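Long-range contacts in nickel-dependent hydrogenase large subunit (Allochromatium vinosum, PDB 3MYR), which catalyses the oxidation of molecular hydrogen at a nickel-iron centre, as the large subunit of a heterodimer that passes electrons to an acceptor: residues 8-13 / 548-553; 89-94 / 220-225; 115-120 / 177-182; 491-496 / 505-510. One frame throughout, in Å; residues are numbered along the deposited sequence.

Overall arrangement
All four contacts are largely buried, but at different depths. Interaction 1 lies about 12 Å from the chain centre and interaction 4 about 16 Å, between centres, whereas interactions 2 and 3 lie about 21 and 25 Å out, the last with a partly exposed tyrosine. Helix 86-112 links three: interaction 2 sits near its start, interaction 3 just beyond its end, and interaction 1 packs beside it. Asp115 joins interactions 1 and 3, and interaction 1 also touches interaction 4. The chemistry differs: an imidazole bond and charges in interaction 1, an arginine and a water on one carbonyl in interaction 2, ring packing and a water between backbones in interaction 3, strand pairing with metal ligation in interaction 4.

Interaction 1: 8-13 / 548-553; sequences DPITRI and TIHSFD
His550 supplies the hydrogen bond of this contact. Its NE2-H points at Thr11 O, 2.7 Å away, with an N-H...O angle of 167°; the acceptor lies nearly in the ring plane and the donor in the carbonyl plane, so the imidazole is held in its rotation. On the other side of the ring, ND1 faces Asp115 OD1, a probable hydrogen bond.

Arg12 crosses the ring at about a right angle, with His550 CE1 over the rim of one guanidinium face, 3.5 Å from Arg12 NH1, and the two planes 50° apart. At the ring edge Ile13 CG2 meets His550 CD2 at 3.7 Å. The apolar part is one methyl pair, Ile10 CG2 with Ile549 CG2 at 4.2 Å, the two side chains crossing at about a right angle.

Arg12 NH1 forms a salt bridge with Asp115 and also bonds to Leu111 O, while its NE and NH2 bond to backbone carbonyls of Gln46 and Ala47 of the small subunit, so the loop after strand 5-7 ties helix 543-551 to the subunit interface. With a carbonyl and a carboxylate beside its two nitrogens, His550 may be protonated, though the ND1-Asp115 approach is too short in the model to lean on; Asp115 would offset positive charge gathered there.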
loop_
_atom_site.group_PDB
_atom_site.type_symbol
_atom_site.label_atom_id
_atom_site.label_comp_id
_atom_site.label_asym_id
_atom_site.label_seq_id
_atom_site.Cartn_x
_atom_site.Cartn_y
_atom_site.Cartn_z
ATOM N N ASP B 8 -14.839 -14.382 0.135
ATOM C CA ASP B 8 -14.050 -14.036 -1.041
ATOM C C ASP B 8 -14.954 -13.147 -1.913
ATOM O O ASP B 8 -15.952 -13.609 -2.406
ATOM C CB ASP B 8 -13.678 -15.337 -1.743
ATOM C CG ASP B 8 -12.740 -15.135 -2.894
ATOM O OD1 ASP B 8 -12.201 -16.153 -3.416
ATOM O OD2 ASP B 8 -12.587 -13.971 -3.339
ATOM N N PRO B 9 -14.623 -11.858 -2.088
ATOM C CA PRO B 9 -13.380 -11.196 -1.645
ATOM C C PRO B 9 -13.480 -10.728 -0.198
ATOM O O PRO B 9 -14.518 -10.303 0.253
ATOM C CB PRO B 9 -13.293 -9.940 -2.541
ATOM C CG PRO B 9 -14.769 -9.640 -2.958
ATOM C CD PRO B 9 -15.489 -11.004 -2.928
ATOM N N ILE B 10 -12.376 -10.745 0.513
ATOM C CA ILE B 10 -12.222 -9.888 1.654
ATOM C C ILE B 10 -12.086 -8.481 1.068
ATOM O O ILE B 10 -11.174 -8.208 0.286
ATOM C CB ILE B 10 -10.902 -10.281 2.430
ATOM C CG1 ILE B 10 -11.027 -11.765 2.920
ATOM C CG2 ILE B 10 -10.652 -9.354 3.695
ATOM C CD1 ILE B 10 -12.013 -11.907 4.107
ATOM N N THR B 11 -12.917 -7.567 1.502
ATOM C CA THR B 11 -12.761 -6.178 1.080
ATOM C C THR B 11 -12.140 -5.331 2.210
ATOM O O THR B 11 -11.894 -5.814 3.307
ATOM C CB THR B 11 -14.116 -5.599 0.687
ATOM O OG1 THR B 11 -15.002 -5.704 1.818
ATOM C CG2 THR B 11 -14.733 -6.445 -0.524
ATOM N N ARG B 12 -11.898 -4.059 1.926
ATOM C CA ARG B 12 -11.232 -3.195 2.884
ATOM C C ARG B 12 -9.907 -3.762 3.318
ATOM O O ARG B 12 -9.537 -3.682 4.496
ATOM C CB ARG B 12 -12.162 -2.855 4.059
ATOM C CG ARG B 12 -13.087 -1.707 3.598
ATOM C CD ARG B 12 -14.071 -1.278 4.691
ATOM N NE ARG B 12 -14.977 -2.368 5.090
ATOM C CZ ARG B 12 -15.023 -2.949 6.296
ATOM N NH1 ARG B 12 -14.193 -2.623 7.295
ATOM N NH2 ARG B 12 -15.978 -3.844 6.557
ATOM N N ILE B 13 -9.225 -4.398 2.363
ATOM C CA ILE B 13 -7.793 -4.615 2.460
ATOM C C ILE B 13 -7.194 -4.119 1.150
ATOM O O ILE B 13 -7.916 -3.660 0.234
ATOM C CB ILE B 13 -7.466 -6.162 2.621
ATOM C CG1 ILE B 13 -7.967 -6.961 1.385
ATOM C CG2 ILE B 13 -8.136 -6.709 3.819
ATOM C CD1 ILE B 13 -7.380 -8.391 1.273
ATOM N N THR B 548 -10.803 -9.267 12.846
ATOM C CA THR B 548 -9.499 -9.833 13.145
ATOM C C THR B 548 -8.589 -9.807 11.925
ATOM O O THR B 548 -7.426 -9.311 12.005
ATOM C CB THR B 548 -9.628 -11.240 13.732
ATOM O OG1 THR B 548 -10.130 -11.136 15.068
ATOM C CG2 THR B 548 -8.253 -11.991 13.817
ATOM N N ILE B 549 -9.133 -10.180 10.774
ATOM C CA ILE B 549 -8.284 -10.140 9.554
ATOM C C ILE B 549 -7.831 -8.665 9.309
ATOM O O ILE B 549 -6.669 -8.411 9.091
ATOM C CB ILE B 549 -8.994 -10.796 8.320
ATOM C CG1 ILE B 549 -9.107 -12.340 8.456
ATOM C CG2 ILE B 549 -8.306 -10.457 6.991
ATOM C CD1 ILE B 549 -7.835 -13.082 8.772
ATOM N N HIS B 550 -8.749 -7.703 9.408
ATOM C CA HIS B 550 -8.404 -6.296 9.124
ATOM C C HIS B 550 -7.404 -5.784 10.162
ATOM O O HIS B 550 -6.576 -4.924 9.862
ATOM C CB HIS B 550 -9.641 -5.404 9.145
ATOM C CG HIS B 550 -10.540 -5.586 7.962
ATOM N ND1 HIS B 550 -11.917 -5.495 8.051
ATOM C CD2 HIS B 550 -10.260 -5.784 6.649
ATOM C CE1 HIS B 550 -12.440 -5.635 6.842
ATOM N NE2 HIS B 550 -11.458 -5.815 5.977
ATOM N N SER B 551 -7.425 -6.338 11.379
ATOM C CA SER B 551 -6.473 -5.846 12.382
ATOM C C SER B 551 -5.022 -6.101 11.971
ATOM O O SER B 551 -4.146 -5.450 12.505
ATOM C CB SER B 551 -6.720 -6.448 13.785
ATOM O OG SER B 551 -6.384 -7.850 13.846
ATOM N N PHE B 552 -4.763 -7.097 11.120
ATOM C CA PHE B 552 -3.397 -7.309 10.563
ATOM C C PHE B 552 -3.045 -6.370 9.406
ATOM O O PHE B 552 -1.907 -6.395 8.926
ATOM C CB PHE B 552 -3.210 -8.782 10.053
ATOM C CG PHE B 552 -3.115 -9.800 11.145
ATOM C CD1 PHE B 552 -1.879 -10.148 11.667
ATOM C CD2 PHE B 552 -4.257 -10.505 11.576
ATOM C CE1 PHE B 552 -1.734 -11.133 12.643
ATOM C CE2 PHE B 552 -4.139 -11.496 12.577
ATOM C CZ PHE B 552 -2.899 -11.822 13.105
ATOM N N ASP B 553 -4.025 -5.585 8.936
ATOM C CA ASP B 553 -3.828 -4.651 7.824
ATOM C C ASP B 553 -3.274 -5.445 6.600
ATOM O O ASP B 553 -2.191 -5.154 6.108
ATOM C CB ASP B 553 -2.819 -3.562 8.305
ATOM C CG ASP B 553 -2.706 -2.338 7.361
ATOM O OD1 ASP B 553 -1.851 -1.459 7.683
ATOM O OD2 ASP B 553 -3.352 -2.278 6.277
#

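Interaction 2: 89-94 / 220-225; sequences QLIRNL and GGVPSP
The Arg92 guanidinium meets Gly221 at its rim: NH2 gives a hydrogen bond to Gly221 O over 3.0 Å. The bond is bent, 137° at the hydrogen, and the acceptor stands 27° out of the guanidinium plane. Water 1 makes a second link between the two residues, accepting from Arg92 NE at 3.3 Å and donating to Gly221 O at 2.6 Å, so this carbonyl is gripped twice. Glu77 is the stronger partner of the arginine: its OE2 forms a salt bridge with NH2 and also accepts from Gly220 N, bringing the loop and the guanidinium to one carboxylate.

The contact lays a loop between helices 203-209 and 236-265 along the early turns of the long helix 86-112. Arg92 gets there by staying extended from CG to NE, which carries the charged end past Val222. The two side chains slide by each other in opposite directions, Arg92 CG lying 4.1 Å from Val222 CG1.

Val222 points at the helix and uses both branches. Val222 CG1 rests 4.0 Å from Ile91 CG2, and Val222 CG2 is equally far from Ile91 CD1. Ile91 also touches Leu451 of helix 426-456, which continues the apolar packing. Elsewhere on the loop, Pro223 and Pro225 pack on His245 and Phe203 of the small subunit.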
loop_
_atom_site.group_PDB
_atom_site.type_symbol
_atom_site.label_atom_id
_atom_site.label_comp_id
_atom_site.label_asym_id
_atom_site.label_seq_id
_atom_site.Cartn_x
_atom_site.Cartn_y
_atom_site.Cartn_z
ATOM N N GLN B 89 20.046 9.976 4.807
ATOM C CA GLN B 89 19.509 9.080 5.794
ATOM C C GLN B 89 18.371 9.745 6.576
ATOM O O GLN B 89 17.330 9.130 6.801
ATOM C CB GLN B 89 20.619 8.569 6.750
ATOM C CG GLN B 89 20.109 7.374 7.599
ATOM C CD GLN B 89 20.087 6.031 6.812
ATOM O OE1 GLN B 89 21.023 5.228 6.898
ATOM N NE2 GLN B 89 19.002 5.768 6.120
ATOM N N LEU B 90 18.527 11.025 6.916
ATOM C CA LEU B 90 17.471 11.798 7.591
ATOM C C LEU B 90 16.256 11.962 6.717
ATOM O O LEU B 90 15.097 11.878 7.180
ATOM C CB LEU B 90 17.957 13.190 7.950
ATOM C CG LEU B 90 18.689 13.354 9.304
ATOM C CD1 LEU B 90 18.606 12.313 10.376
ATOM C CD2 LEU B 90 19.885 14.145 9.292
ATOM N N ILE B 91 16.500 12.279 5.452
ATOM C CA ILE B 91 15.378 12.377 4.527
ATOM C C ILE B 91 14.624 11.030 4.384
ATOM O O ILE B 91 13.403 11.025 4.430
ATOM C CB ILE B 91 15.782 12.984 3.178
ATOM C CG1 ILE B 91 16.095 14.481 3.411
ATOM C CG2 ILE B 91 14.582 12.751 2.084
ATOM C CD1 ILE B 91 16.951 15.170 2.205
ATOM N N ARG B 92 15.362 9.906 4.315
ATOM C CA ARG B 92 14.696 8.651 4.235
ATOM C C ARG B 92 13.868 8.381 5.504
ATOM O O ARG B 92 12.757 7.929 5.389
ATOM C CB ARG B 92 15.636 7.478 3.963
ATOM C CG ARG B 92 16.067 7.360 2.469
ATOM C CD ARG B 92 17.161 6.208 2.320
ATOM N NE ARG B 92 17.684 6.092 0.959
ATOM C CZ ARG B 92 18.586 5.187 0.591
ATOM N NH1 ARG B 92 18.972 4.225 1.473
ATOM N NH2 ARG B 92 19.035 5.196 -0.657
ATOM N N ASN B 93 14.414 8.664 6.688
ATOM C CA ASN B 93 13.664 8.479 7.916
ATOM C C ASN B 93 12.382 9.300 7.896
ATOM O O ASN B 93 11.320 8.810 8.298
ATOM C CB ASN B 93 14.456 8.914 9.178
ATOM C CG ASN B 93 15.544 7.931 9.579
ATOM O OD1 ASN B 93 16.351 8.231 10.504
ATOM N ND2 ASN B 93 15.615 6.794 8.914
ATOM N N LEU B 94 12.498 10.584 7.545
ATOM C CA LEU B 94 11.329 11.448 7.468
ATOM C C LEU B 94 10.244 10.907 6.513
ATOM O O LEU B 94 9.034 10.889 6.837
ATOM C CB LEU B 94 11.770 12.847 7.012
ATOM C CG LEU B 94 12.463 13.694 8.100
ATOM C CD1 LEU B 94 13.240 14.883 7.463
ATOM C CD2 LEU B 94 11.405 14.228 9.118
ATOM N N GLY B 220 22.345 4.852 -3.129
ATOM C CA GLY B 220 23.432 5.731 -2.749
ATOM C C GLY B 220 23.005 7.053 -2.132
ATOM O O GLY B 220 23.852 7.837 -1.712
ATOM N N GLY B 221 21.705 7.351 -2.072
ATOM C CA GLY B 221 21.278 8.612 -1.402
ATOM C C GLY B 221 19.833 8.935 -1.680
ATOM O O GLY B 221 19.028 7.998 -1.738
ATOM N N VAL B 222 19.489 10.229 -1.836
ATOM C CA VAL B 222 18.156 10.643 -2.289
ATOM C C VAL B 222 18.340 11.491 -3.531
ATOM O O VAL B 222 19.418 12.090 -3.727
ATOM C CB VAL B 222 17.368 11.404 -1.191
ATOM C CG1 VAL B 222 17.126 10.455 0.028
ATOM C CG2 VAL B 222 18.184 12.728 -0.724
ATOM N N PRO B 223 17.338 11.462 -4.444
ATOM C CA PRO B 223 17.558 12.211 -5.700
ATOM C C PRO B 223 17.397 13.721 -5.481
ATOM O O PRO B 223 17.858 14.495 -6.299
ATOM C CB PRO B 223 16.443 11.686 -6.663
ATOM C CG PRO B 223 15.533 10.832 -5.850
ATOM C CD PRO B 223 16.079 10.675 -4.435
ATOM N N SER B 224 16.730 14.153 -4.417
ATOM C CA SER B 224 16.448 15.594 -4.235
ATOM C C SER B 224 17.651 16.345 -3.641
ATOM O O SER B 224 17.969 16.156 -2.490
ATOM C CB SER B 224 15.341 15.694 -3.206
ATOM O OG SER B 224 15.702 14.991 -2.015
ATOM N N PRO B 225 18.289 17.236 -4.404
ATOM C CA PRO B 225 19.458 17.898 -3.811
ATOM C C PRO B 225 19.041 19.077 -2.938
ATOM O O PRO B 225 17.858 19.495 -2.953
ATOM C CB PRO B 225 20.262 18.397 -5.056
ATOM C CG PRO B 225 19.190 18.527 -6.145
ATOM C CD PRO B 225 18.055 17.599 -5.811
HETATM O O HOH W 1 16.491 7.278 -1.876
#

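Interaction 3: 115-120 / 177-182; sequences DWVDVV and YRLPPE
Asp115 opens the contact with its backbone: Asp115 O lies 3.6 Å from Tyr177 CE2. Its side chain points away from the 177-182 segment and takes part in interaction 1. Trp116 follows with its carbonyl group. The carbon C stands at the edge of the Tyr177 ring, near its plane. Water 2 donates to Trp116 O at 2.8 Å and accepts from Leu179 N at 3.0 Å, a bridge between the two backbones, and Tyr268 OH is hydrogen-bonded to the same oxygen. Leu179 CD1 also packs beside it.

Val117 brings its carbonyl oxygen to 3.3 Å from Tyr177 CE2, and its CG2 branch, anti to the carbonyl carbon, meets Leu179 CD1 at 3.9 Å. A hydrogen bond between Tyr177 OH and Leu114 O holds the phenol end.

Asp118 covers one face of the ring. Its CB sits over that face in a CH-pi contact, 4.0 Å from the Tyr177 ring centroid and 18° off the normal, and CG anti to the backbone N, chi1 -175°, sets where the carboxylate goes from there. OD1 accepts from Ser121 N and, weakly, from Val120 N, capping the helix, and OD2 takes Gly173 N.

The segment leads into helix 119-122, while Leu179 precedes helix 181-201, whose Asn184 binds Asp118 N. Trp116 and Tyr177 also pack on helix 543-551.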
loop_
_atom_site.group_PDB
_atom_site.type_symbol
_atom_site.label_atom_id
_atom_site.label_comp_id
_atom_site.label_asym_id
_atom_site.label_seq_id
_atom_site.Cartn_x
_atom_site.Cartn_y
_atom_site.Cartn_z
ATOM N N ASP B 115 -15.795 -2.077 10.525
ATOM C CA ASP B 115 -16.010 -3.273 11.348
ATOM C C ASP B 115 -16.581 -2.967 12.735
ATOM O O ASP B 115 -17.079 -3.872 13.418
ATOM C CB ASP B 115 -14.735 -4.124 11.559
ATOM C CG ASP B 115 -14.135 -4.665 10.236
ATOM O OD1 ASP B 115 -12.925 -5.094 10.211
ATOM O OD2 ASP B 115 -14.842 -4.591 9.209
ATOM N N TRP B 116 -16.414 -1.752 13.206
ATOM C CA TRP B 116 -16.655 -1.445 14.620
ATOM C C TRP B 116 -17.724 -0.370 14.694
ATOM O O TRP B 116 -18.268 -0.125 15.777
ATOM C CB TRP B 116 -15.394 -0.865 15.306
ATOM C CG TRP B 116 -14.157 -1.654 15.143
ATOM C CD1 TRP B 116 -13.132 -1.432 14.239
ATOM C CD2 TRP B 116 -13.809 -2.847 15.864
ATOM N NE1 TRP B 116 -12.171 -2.399 14.394
ATOM C CE2 TRP B 116 -12.564 -3.288 15.362
ATOM C CE3 TRP B 116 -14.436 -3.583 16.893
ATOM C CZ2 TRP B 116 -11.915 -4.442 15.864
ATOM C CZ3 TRP B 116 -13.810 -4.729 17.376
ATOM C CH2 TRP B 116 -12.561 -5.157 16.850
ATOM N N VAL B 117 -17.870 0.392 13.596
ATOM C CA VAL B 117 -18.732 1.577 13.529
ATOM C C VAL B 117 -19.919 1.271 12.623
ATOM O O VAL B 117 -19.741 0.810 11.483
ATOM C CB VAL B 117 -17.952 2.771 12.932
ATOM C CG1 VAL B 117 -18.880 3.918 12.530
ATOM C CG2 VAL B 117 -16.849 3.241 13.915
ATOM N N ASP B 118 -21.125 1.473 13.142
ATOM C CA ASP B 118 -22.353 1.241 12.379
ATOM C C ASP B 118 -22.841 2.570 11.762
ATOM O O ASP B 118 -23.331 3.468 12.446
ATOM C CB ASP B 118 -23.393 0.628 13.324
ATOM C CG ASP B 118 -24.695 0.219 12.611
ATOM O OD1 ASP B 118 -24.998 0.778 11.539
ATOM O OD2 ASP B 118 -25.460 -0.600 13.181
ATOM N N VAL B 119 -22.733 2.694 10.461
ATOM C CA VAL B 119 -23.075 3.939 9.825
ATOM C C VAL B 119 -24.569 4.255 9.860
ATOM O O VAL B 119 -24.943 5.415 9.937
ATOM C CB VAL B 119 -22.614 3.890 8.348
ATOM C CG1 VAL B 119 -23.206 5.102 7.616
ATOM C CG2 VAL B 119 -21.060 3.970 8.350
ATOM N N VAL B 120 -25.413 3.222 9.848
ATOM C CA VAL B 120 -26.868 3.469 9.947
ATOM C C VAL B 120 -27.271 3.977 11.319
ATOM O O VAL B 120 -28.096 4.929 11.458
ATOM C CB VAL B 120 -27.687 2.204 9.553
ATOM C CG1 VAL B 120 -29.242 2.397 9.822
ATOM C CG2 VAL B 120 -27.432 1.914 8.044
ATOM N N TYR B 177 -22.075 -4.944 16.608
ATOM C CA TYR B 177 -21.901 -3.456 16.708
ATOM C C TYR B 177 -22.401 -2.938 18.047
ATOM O O TYR B 177 -23.537 -3.203 18.407
ATOM C CB TYR B 177 -22.628 -2.723 15.573
ATOM C CG TYR B 177 -21.994 -2.846 14.205
ATOM C CD1 TYR B 177 -22.694 -3.444 13.158
ATOM C CD2 TYR B 177 -20.736 -2.239 13.931
ATOM C CE1 TYR B 177 -22.147 -3.487 11.855
ATOM C CE2 TYR B 177 -20.184 -2.235 12.662
ATOM C CZ TYR B 177 -20.904 -2.866 11.616
ATOM O OH TYR B 177 -20.317 -2.914 10.378
ATOM N N ARG B 178 -21.552 -2.253 18.808
ATOM C CA ARG B 178 -21.927 -1.933 20.180
ATOM C C ARG B 178 -21.915 -0.428 20.510
ATOM O O ARG B 178 -22.412 -0.035 21.573
ATOM C CB ARG B 178 -21.032 -2.694 21.182
ATOM C CG ARG B 178 -20.874 -4.271 21.001
ATOM C CD ARG B 178 -20.055 -4.688 22.222
ATOM N NE ARG B 178 -18.985 -5.711 22.220
ATOM C CZ ARG B 178 -19.213 -6.932 21.877
ATOM N NH1 ARG B 178 -18.270 -7.858 21.928
ATOM N NH2 ARG B 178 -20.414 -7.185 21.357
ATOM N N LEU B 179 -21.272 0.396 19.672
ATOM C CA LEU B 179 -21.202 1.861 19.936
ATOM C C LEU B 179 -22.575 2.528 19.981
ATOM O O LEU B 179 -23.441 2.235 19.160
ATOM C CB LEU B 179 -20.306 2.595 18.895
ATOM C CG LEU B 179 -18.888 2.093 18.679
ATOM C CD1 LEU B 179 -18.181 2.979 17.553
ATOM C CD2 LEU B 179 -18.098 2.123 19.985
ATOM N N PRO B 180 -22.738 3.510 20.850
ATOM C CA PRO B 180 -23.948 4.357 20.798
ATOM C C PRO B 180 -23.972 5.203 19.489
ATOM O O PRO B 180 -22.923 5.451 18.882
ATOM C CB PRO B 180 -23.794 5.300 22.027
ATOM C CG PRO B 180 -22.270 5.429 22.191
ATOM C CD PRO B 180 -21.705 4.033 21.769
ATOM N N PRO B 181 -25.181 5.596 19.029
ATOM C CA PRO B 181 -25.322 6.467 17.822
ATOM C C PRO B 181 -24.309 7.627 17.774
ATOM O O PRO B 181 -23.680 7.833 16.726
ATOM C CB PRO B 181 -26.724 7.030 17.965
ATOM C CG PRO B 181 -27.547 5.823 18.630
ATOM C CD PRO B 181 -26.477 5.269 19.673
ATOM N N GLU B 182 -24.128 8.336 18.906
ATOM C CA GLU B 182 -23.158 9.452 19.022
ATOM C C GLU B 182 -21.728 9.056 18.653
ATOM O O GLU B 182 -21.031 9.807 17.966
ATOM C CB GLU B 182 -23.173 10.029 20.466
ATOM C CG GLU B 182 -24.452 10.807 20.770
ATOM C CD GLU B 182 -25.739 9.897 20.806
ATOM O OE1 GLU B 182 -26.864 10.446 20.422
ATOM O OE2 GLU B 182 -25.583 8.640 21.167
HETATM O O HOH W 2 -20.915 0.041 16.721
#

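Interaction 4: 491-496 / 505-510; sequences GHWIVI and QAVVPS. With MG (magnesium ion), chain O; NFV (Ni-Fe oxidized active center), chain N.
With CG anti to its carbonyl carbon, chi1 -79°, Trp493 lays its indole back over Gly491 toward Val507 on the sheet face both share, and Trp493 CZ3 reaches Val507 CG2 at 3.7 Å. His492 is on the other face, where chi1 -72° brings its CD2 to 3.8 Å from Ala506 CB; its NE2 and ND1 are hydrogen-bonded to His68 ND1 and Tyr504 OH respectively.

These residues belong to an antiparallel beta hairpin, strands 488-497 and 500-507. Gly491 pairs with Val507 and Trp493 with Gln505 as hydrogen-bonded pairs, two bonds each; the shortest is Trp493 N to Gln505 O, 2.8 Å. His492 and Ala506 form the non-hydrogen-bonded pair between them.

The second strand carries on to both metal sites. Ala506 O binds the magnesium ion at 2.1 Å, with Glu42, His561 and three waters completing the shell; one of them, water 3, donates to Gln505 OE1 at 2.7 Å. Past Val508, helix 509-514 begins, and Ser510 N (3.0 Å) and Ser510 OG (2.9 Å) both donate to N3 of the nickel-iron centre, the end of a diatomic ligand on its iron, while Val508 CG1 and Pro509 CD pack against O1.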
loop_
_atom_site.group_PDB
_atom_site.type_symbol
_atom_site.label_atom_id
_atom_site.label_comp_id
_atom_site.label_asym_id
_atom_site.label_seq_id
_atom_site.Cartn_x
_atom_site.Cartn_y
_atom_site.Cartn_z
ATOM N N GLY B 491 12.136 -7.592 3.876
ATOM C CA GLY B 491 13.517 -7.762 3.430
ATOM C C GLY B 491 13.527 -8.038 1.918
ATOM O O GLY B 491 12.614 -8.756 1.418
ATOM N N HIS B 492 14.551 -7.519 1.207
ATOM C CA HIS B 492 14.788 -7.834 -0.171
ATOM C C HIS B 492 16.176 -8.440 -0.187
ATOM O O HIS B 492 17.132 -7.778 0.228
ATOM C CB HIS B 492 14.800 -6.588 -1.038
ATOM C CG HIS B 492 13.440 -5.979 -1.244
ATOM N ND1 HIS B 492 13.194 -5.043 -2.214
ATOM C CD2 HIS B 492 12.249 -6.212 -0.635
ATOM C CE1 HIS B 492 11.918 -4.695 -2.180
ATOM N NE2 HIS B 492 11.315 -5.426 -1.260
ATOM N N TRP B 493 16.297 -9.682 -0.672
ATOM C CA TRP B 493 17.635 -10.279 -0.777
ATOM C C TRP B 493 18.043 -10.239 -2.251
ATOM O O TRP B 493 17.296 -10.734 -3.106
ATOM C CB TRP B 493 17.567 -11.723 -0.304
ATOM C CG TRP B 493 17.558 -11.870 1.183
ATOM C CD1 TRP B 493 18.620 -12.289 1.960
ATOM C CD2 TRP B 493 16.431 -11.741 2.074
ATOM N NE1 TRP B 493 18.225 -12.385 3.267
ATOM C CE2 TRP B 493 16.901 -12.033 3.371
ATOM C CE3 TRP B 493 15.089 -11.279 1.915
ATOM C CZ2 TRP B 493 16.071 -11.984 4.499
ATOM C CZ3 TRP B 493 14.255 -11.247 3.017
ATOM C CH2 TRP B 493 14.747 -11.586 4.311
ATOM N N ILE B 494 19.189 -9.647 -2.558
ATOM C CA ILE B 494 19.605 -9.531 -3.983
ATOM C C ILE B 494 20.931 -10.263 -4.202
ATOM O O ILE B 494 21.835 -10.205 -3.367
ATOM C CB ILE B 494 19.743 -8.082 -4.430
ATOM C CG1 ILE B 494 20.056 -7.983 -5.928
ATOM C CG2 ILE B 494 20.846 -7.350 -3.603
ATOM C CD1 ILE B 494 20.009 -6.486 -6.458
ATOM N N VAL B 495 21.064 -10.880 -5.361
ATOM C CA VAL B 495 22.325 -11.443 -5.745
ATOM C C VAL B 495 22.678 -10.845 -7.069
ATOM O O VAL B 495 21.866 -10.906 -8.028
ATOM C CB VAL B 495 22.217 -13.016 -5.867
ATOM C CG1 VAL B 495 23.491 -13.640 -6.397
ATOM C CG2 VAL B 495 21.792 -13.610 -4.519
ATOM N N ILE B 496 23.889 -10.304 -7.143
ATOM C CA ILE B 496 24.329 -9.574 -8.339
ATOM C C ILE B 496 25.462 -10.296 -9.030
ATOM O O ILE B 496 26.457 -10.698 -8.387
ATOM C CB ILE B 496 24.822 -8.127 -8.035
ATOM C CG1 ILE B 496 23.678 -7.249 -7.463
ATOM C CG2 ILE B 496 25.378 -7.481 -9.295
ATOM C CD1 ILE B 496 24.224 -6.031 -6.704
ATOM N N GLN B 505 14.865 -11.735 -4.226
ATOM C CA GLN B 505 13.727 -12.352 -3.558
ATOM C C GLN B 505 13.196 -11.392 -2.472
ATOM O O GLN B 505 13.948 -10.947 -1.582
ATOM C CB GLN B 505 14.215 -13.710 -2.918
ATOM C CG GLN B 505 14.496 -14.752 -4.008
ATOM C CD GLN B 505 13.167 -15.223 -4.652
ATOM O OE1 GLN B 505 12.175 -15.447 -3.945
ATOM N NE2 GLN B 505 13.194 -15.514 -5.933
ATOM N N ALA B 506 11.907 -11.145 -2.487
ATOM C CA ALA B 506 11.316 -10.323 -1.438
ATOM C C ALA B 506 10.563 -11.231 -0.490
ATOM O O ALA B 506 9.823 -12.100 -0.921
ATOM C CB ALA B 506 10.336 -9.244 -2.026
ATOM N N VAL B 507 10.721 -10.992 0.806
ATOM C CA VAL B 507 9.836 -11.588 1.793
ATOM C C VAL B 507 9.243 -10.413 2.548
ATOM O O VAL B 507 9.941 -9.629 3.178
ATOM C CB VAL B 507 10.586 -12.500 2.770
ATOM C CG1 VAL B 507 9.584 -13.210 3.677
ATOM C CG2 VAL B 507 11.508 -13.524 1.995
ATOM N N VAL B 508 7.929 -10.358 2.534
ATOM C CA VAL B 508 7.187 -9.114 2.789
ATOM C C VAL B 508 6.299 -9.345 4.060
ATOM O O VAL B 508 5.938 -10.494 4.358
ATOM C CB VAL B 508 6.362 -8.768 1.522
ATOM C CG1 VAL B 508 5.708 -7.414 1.662
ATOM C CG2 VAL B 508 7.353 -8.727 0.308
ATOM N N PRO B 509 6.020 -8.294 4.834
ATOM C CA PRO B 509 5.265 -8.544 6.084
ATOM C C PRO B 509 3.963 -9.362 5.949
ATOM O O PRO B 509 3.757 -10.330 6.685
ATOM C CB PRO B 509 5.041 -7.137 6.674
ATOM C CG PRO B 509 5.546 -6.158 5.637
ATOM C CD PRO B 509 6.553 -6.913 4.795
ATOM N N SER B 510 3.154 -9.080 4.938
ATOM C CA SER B 510 1.911 -9.824 4.810
ATOM C C SER B 510 2.209 -11.221 4.268
ATOM O O SER B 510 1.390 -12.083 4.473
ATOM C CB SER B 510 0.895 -9.096 3.924
ATOM O OG SER B 510 0.428 -7.976 4.642
HETATM MG MG MG O . 8.916 -13.354 -2.411
HETATM FE FE NFV N . 3.419 -3.701 2.376
HETATM NI NI NFV N . 1.172 -3.134 0.450
HETATM C C1 NFV N . 4.961 -3.997 2.498
HETATM O O1 NFV N . 6.169 -4.218 2.663
HETATM C C2 NFV N . 3.511 -2.754 4.028
HETATM N N2 NFV N . 3.594 -2.157 5.047
HETATM C C3 NFV N . 2.944 -5.311 3.233
HETATM N N3 NFV N . 2.654 -6.326 3.742
HETATM O O4 NFV N . 1.486 -3.251 2.304
HETATM O O HOH W 3 10.419 -14.708 -2.017
HETATM O O HOH W 4 7.768 -14.164 -0.862
HETATM O O HOH W 5 8.041 -14.809 -3.724
#